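Local atomic coordinates of phenylacetic acid degradation-related protein (Ralstonia eutropha JMP134, PDB entry 2PIM), a protein that is a putative thioesterase of the hotdog-fold superfamily and probably hydrolyses acyl-CoA thioesters. Residues V21-D33 with L39-N51. Residues are numbered along the deposited sequence; the frame is centred on the assembly and turned at random.
Sequences VAGTLGGVIRAVD and LESDYVATDAFLN
Arg-30 and Asp-42 both set CG beside the backbone N and opposite the carbonyl carbon (chi1 -58° and -70°), and two further bends at chi2 and chi3 bring the arginine back alongside the carboxylate, with CG and CD against OD2. NH1 meets the syn lone pair of Asp-42 OD2 at 2.7 Å, and OD2 lies in the guanidinium plane, though the two flat groups stand 71° apart. The other oxygen, OD1, is held by Arg-102 on strand 99-107, which also shares Glu-40 with Arg-104.

Both residues belong to an antiparallel hairpin, strand 28-33 against strand 38-45. Val-28 and Asp-42 form a hydrogen-bonded pair, with Asp-42 N to Val-28 O at 2.8 Å. Beyond the Ile-29/Ser-41 pair, a classic beta bulge sets both Arg-30 and Ala-31 opposite Glu-40: Glu-40 O takes Arg-30 N at 2.8 Å from above the carbonyl plane, and Ala-31 N only weakly.

On the face away from the charges, the Ile-29 and Leu-39 side chains cross at about a right angle, CD1 meeting CD2, while Val-32 CG1 lies alongside Leu-39 CD1 at 4.0 Å. Helix 7-12 packs on this patch through Phe-8, Met-11 and Leu-12.

Helix 20-25 ends in a Schellman motif at Gly-26. Leu-25 O then accepts a nearly straight bond from Val-44 N at 2.8 Å, and a water joins Thr-24 O to Val-44 O. Leu-25 CB touches Tyr-43 CD1 at 4.0 Å, and Phe-49 brings its ring edge to Thr-24 O, with CZ 3.6 Å away. Tyr-43 OH bonds Asp-67 of helix 58-75, the long helix wrapped by the hotdog sheet.

The hairpin is thus largely apolar on the face of Ile-29, Val-32 and Leu-39, with the salt bridges on the face of Glu-40 and Asp-42, where two arginines sharing Asp-42 would be expected to keep it ionised.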
loop_
_atom_site.group_PDB
_atom_site.type_symbol
_atom_site.label_atom_id
_atom_site.label_comp_id
_atom_site.label_asym_id
_atom_site.label_seq_id
_atom_site.Cartn_x
_atom_site.Cartn_y
_atom_site.Cartn_z
ATOM N N VAL A 21 -4.063 1.733 12.152
ATOM C CA VAL A 21 -3.281 1.161 11.056
ATOM C C VAL A 21 -1.801 1.004 11.426
ATOM O O VAL A 21 -1.164 0.027 11.039
ATOM C CB VAL A 21 -3.489 1.935 9.700
ATOM C CG1 VAL A 21 -3.040 3.424 9.773
ATOM C CG2 VAL A 21 -2.782 1.210 8.555
ATOM N N ALA A 22 -1.254 1.934 12.191
ATOM C CA ALA A 22 0.131 1.803 12.681
ATOM C C ALA A 22 0.314 0.608 13.614
ATOM O O ALA A 22 1.282 -0.118 13.500
ATOM C CB ALA A 22 0.567 3.071 13.368
ATOM N N GLY A 23 -0.623 0.391 14.523
ATOM C CA GLY A 23 -0.714 -0.878 15.245
ATOM C C GLY A 23 -0.663 -2.074 14.297
ATOM O O GLY A 23 0.143 -2.969 14.439
ATOM N N THR A 24 -1.523 -2.088 13.301
ATOM C CA THR A 24 -1.579 -3.201 12.380
ATOM C C THR A 24 -0.215 -3.450 11.710
ATOM O O THR A 24 0.212 -4.586 11.574
ATOM C CB THR A 24 -2.694 -2.915 11.364
ATOM O OG1 THR A 24 -3.921 -2.778 12.079
ATOM C CG2 THR A 24 -2.832 -3.977 10.296
ATOM N N LEU A 25 0.480 -2.378 11.326
ATOM C CA LEU A 25 1.807 -2.488 10.686
ATOM C C LEU A 25 2.995 -2.640 11.649
ATOM O O LEU A 25 4.133 -2.772 11.191
ATOM C CB LEU A 25 2.028 -1.288 9.761
ATOM C CG LEU A 25 0.903 -1.121 8.717
ATOM C CD1 LEU A 25 1.010 0.234 8.090
ATOM C CD2 LEU A 25 0.953 -2.250 7.691
ATOM N N GLY A 26 2.725 -2.685 12.964
ATOM C CA GLY A 26 3.772 -2.809 14.005
ATOM C C GLY A 26 4.654 -1.573 14.034
ATOM O O GLY A 26 5.847 -1.654 14.286
ATOM N N GLY A 27 4.053 -0.416 13.756
ATOM C CA GLY A 27 4.779 0.821 13.594
ATOM C C GLY A 27 5.233 1.401 14.918
ATOM O O GLY A 27 4.430 1.549 15.839
ATOM N N VAL A 28 6.521 1.715 15.021
ATOM C CA VAL A 28 7.091 2.319 16.246
ATOM C C VAL A 28 8.119 3.325 15.821
ATOM O O VAL A 28 9.171 2.962 15.250
ATOM C CB VAL A 28 7.795 1.291 17.180
ATOM C CG1 VAL A 28 8.265 1.956 18.434
ATOM C CG2 VAL A 28 6.877 0.140 17.529
ATOM N N ILE A 29 7.829 4.584 16.141
ATOM C CA ILE A 29 8.680 5.703 15.773
ATOM C C ILE A 29 9.965 5.604 16.565
ATOM O O ILE A 29 9.946 5.534 17.785
ATOM C CB ILE A 29 8.025 7.047 16.134
ATOM C CG1 ILE A 29 6.667 7.227 15.441
ATOM C CG2 ILE A 29 8.971 8.196 15.829
ATOM C CD1 ILE A 29 6.741 7.416 14.037
ATOM N N ARG A 30 11.096 5.615 15.875
ATOM C CA ARG A 30 12.373 5.503 16.551
ATOM C C ARG A 30 13.160 6.824 16.571
ATOM O O ARG A 30 13.998 6.974 17.406
ATOM C CB ARG A 30 13.208 4.389 15.902
ATOM C CG ARG A 30 12.547 3.032 15.909
ATOM C CD ARG A 30 12.176 2.581 17.331
ATOM N NE ARG A 30 13.342 2.474 18.206
ATOM C CZ ARG A 30 14.150 1.416 18.260
ATOM N NH1 ARG A 30 13.921 0.367 17.490
ATOM N NH2 ARG A 30 15.162 1.385 19.126
ATOM N N ALA A 31 12.893 7.767 15.672
ATOM C CA ALA A 31 13.694 8.984 15.567
ATOM C C ALA A 31 12.949 10.054 14.823
ATOM O O ALA A 31 12.197 9.761 13.889
ATOM C CB ALA A 31 15.016 8.696 14.861
ATOM N N VAL A 32 13.118 11.294 15.264
ATOM C CA VAL A 32 12.571 12.445 14.549
ATOM C C VAL A 32 13.583 13.567 14.587
ATOM O O VAL A 32 14.286 13.752 15.574
ATOM C CB VAL A 32 11.264 13.000 15.166
ATOM C CG1 VAL A 32 10.450 13.721 14.094
ATOM C CG2 VAL A 32 10.436 11.911 15.782
ATOM N N ASP A 33 13.664 14.314 13.502
ATOM C CA ASP A 33 14.521 15.477 13.445
ATOM C C ASP A 33 13.786 16.489 12.597
ATOM O O ASP A 33 13.792 16.421 11.372
ATOM C CB ASP A 33 15.866 15.097 12.835
ATOM C CG ASP A 33 16.958 16.145 13.069
ATOM O OD1 ASP A 33 16.682 17.359 13.218
ATOM O OD2 ASP A 33 18.128 15.726 13.064
ATOM N N LEU A 39 12.567 11.386 9.743
ATOM C CA LEU A 39 11.860 10.590 10.708
ATOM C C LEU A 39 12.173 9.129 10.402
ATOM O O LEU A 39 12.403 8.772 9.277
ATOM C CB LEU A 39 10.350 10.856 10.637
ATOM C CG LEU A 39 9.448 10.100 11.631
ATOM C CD1 LEU A 39 8.338 10.972 12.193
ATOM C CD2 LEU A 39 8.860 8.889 10.979
ATOM N N GLU A 40 12.175 8.302 11.437
ATOM C CA GLU A 40 12.490 6.896 11.309
ATOM C C GLU A 40 11.441 6.112 12.109
ATOM O O GLU A 40 11.047 6.543 13.189
ATOM C CB GLU A 40 13.882 6.694 11.867
ATOM C CG GLU A 40 14.624 5.468 11.411
ATOM C CD GLU A 40 16.171 5.665 11.437
ATOM O OE1 GLU A 40 16.766 6.286 10.528
ATOM O OE2 GLU A 40 16.790 5.192 12.389
ATOM N N SER A 41 10.935 5.026 11.536
ATOM C CA SER A 41 9.998 4.155 12.215
ATOM C C SER A 41 10.308 2.678 11.913
ATOM O O SER A 41 10.724 2.318 10.805
ATOM C CB SER A 41 8.557 4.505 11.801
ATOM O OG SER A 41 7.584 3.703 12.472
ATOM N N ASP A 42 10.101 1.833 12.908
ATOM C CA ASP A 42 10.090 0.397 12.697
ATOM C C ASP A 42 8.719 -0.053 12.202
ATOM O O ASP A 42 7.732 0.599 12.495
ATOM C CB ASP A 42 10.365 -0.324 14.009
ATOM C CG ASP A 42 11.776 -0.153 14.478
ATOM O OD1 ASP A 42 12.665 -0.049 13.616
ATOM O OD2 ASP A 42 11.986 -0.141 15.707
ATOM N N TYR A 43 8.689 -1.168 11.480
ATOM C CA TYR A 43 7.468 -1.826 11.059
ATOM C C TYR A 43 7.699 -3.342 11.208
ATOM O O TYR A 43 8.854 -3.804 11.242
ATOM C CB TYR A 43 7.066 -1.416 9.598
ATOM C CG TYR A 43 6.741 0.067 9.505
ATOM C CD1 TYR A 43 5.522 0.559 9.945
ATOM C CD2 TYR A 43 7.683 0.974 9.056
ATOM C CE1 TYR A 43 5.236 1.902 9.908
ATOM C CE2 TYR A 43 7.419 2.328 9.037
ATOM C CZ TYR A 43 6.208 2.793 9.484
ATOM O OH TYR A 43 5.971 4.153 9.493
ATOM N N VAL A 44 6.607 -4.103 11.339
ATOM C CA VAL A 44 6.685 -5.568 11.400
ATOM C C VAL A 44 5.781 -6.103 10.284
ATOM O O VAL A 44 4.607 -5.735 10.200
ATOM C CB VAL A 44 6.240 -6.147 12.765
ATOM C CG1 VAL A 44 6.202 -7.672 12.728
ATOM C CG2 VAL A 44 7.158 -5.694 13.891
ATOM N N ALA A 45 6.357 -6.928 9.403
ATOM C CA ALA A 45 5.579 -7.659 8.422
ATOM C C ALA A 45 5.211 -9.004 9.075
ATOM O O ALA A 45 6.086 -9.726 9.539
ATOM C CB ALA A 45 6.385 -7.847 7.135
ATOM N N THR A 46 3.920 -9.318 9.141
ATOM C CA THR A 46 3.469 -10.593 9.712
ATOM C C THR A 46 3.285 -11.649 8.626
ATOM O O THR A 46 3.357 -11.332 7.446
ATOM C CB THR A 46 2.190 -10.405 10.507
ATOM O OG1 THR A 46 1.132 -9.985 9.636
ATOM C CG2 THR A 46 2.424 -9.354 11.614
ATOM N N ASP A 47 3.070 -12.910 9.008
ATOM C CA ASP A 47 2.823 -13.964 8.023
ATOM C C ASP A 47 1.516 -13.647 7.218
ATOM O O ASP A 47 1.315 -14.136 6.105
ATOM C CB ASP A 47 2.745 -15.347 8.688
ATOM C CG ASP A 47 4.117 -15.879 9.182
ATOM O OD1 ASP A 47 5.193 -15.457 8.696
ATOM O OD2 ASP A 47 4.101 -16.779 10.059
ATOM N N ALA A 48 0.674 -12.787 7.790
ATOM C CA ALA A 48 -0.564 -12.374 7.190
ATOM C C ALA A 48 -0.388 -11.425 6.010
ATOM O O ALA A 48 -1.344 -11.111 5.324
ATOM C CB ALA A 48 -1.406 -11.717 8.242
ATOM N N PHE A 49 0.818 -10.919 5.795
ATOM C CA PHE A 49 1.051 -9.942 4.758
ATOM C C PHE A 49 1.793 -10.556 3.581
ATOM O O PHE A 49 2.238 -9.829 2.693
ATOM C CB PHE A 49 1.909 -8.785 5.272
ATOM C CG PHE A 49 1.320 -8.000 6.398
ATOM C CD1 PHE A 49 -0.002 -8.113 6.775
ATOM C CD2 PHE A 49 2.137 -7.104 7.082
ATOM C CE1 PHE A 49 -0.499 -7.355 7.840
ATOM C CE2 PHE A 49 1.658 -6.343 8.129
ATOM C CZ PHE A 49 0.347 -6.464 8.510
ATOM N N LEU A 50 1.916 -11.875 3.585
ATOM C CA LEU A 50 2.727 -12.618 2.620
ATOM C C LEU A 50 1.965 -13.051 1.367
ATOM O O LEU A 50 0.761 -13.366 1.410
ATOM C CB LEU A 50 3.356 -13.852 3.274
ATOM C CG LEU A 50 4.223 -13.573 4.508
ATOM C CD1 LEU A 50 4.855 -14.844 5.008
ATOM C CD2 LEU A 50 5.302 -12.518 4.252
ATOM N N ASN A 51 2.707 -13.010 0.264
ATOM C CA ASN A 51 2.295 -13.561 -1.022
ATOM C C ASN A 51 2.471 -15.096 -1.021
ATOM O O ASN A 51 2.960 -15.666 -0.045
ATOM C CB ASN A 51 3.073 -12.849 -2.167
ATOM C CG ASN A 51 4.518 -13.347 -2.333
ATOM O OD1 ASN A 51 4.959 -14.288 -1.691
ATOM N ND2 ASN A 51 5.252 -12.696 -3.212
HETATM O O HOH W 1 2.696 -5.909 12.078
#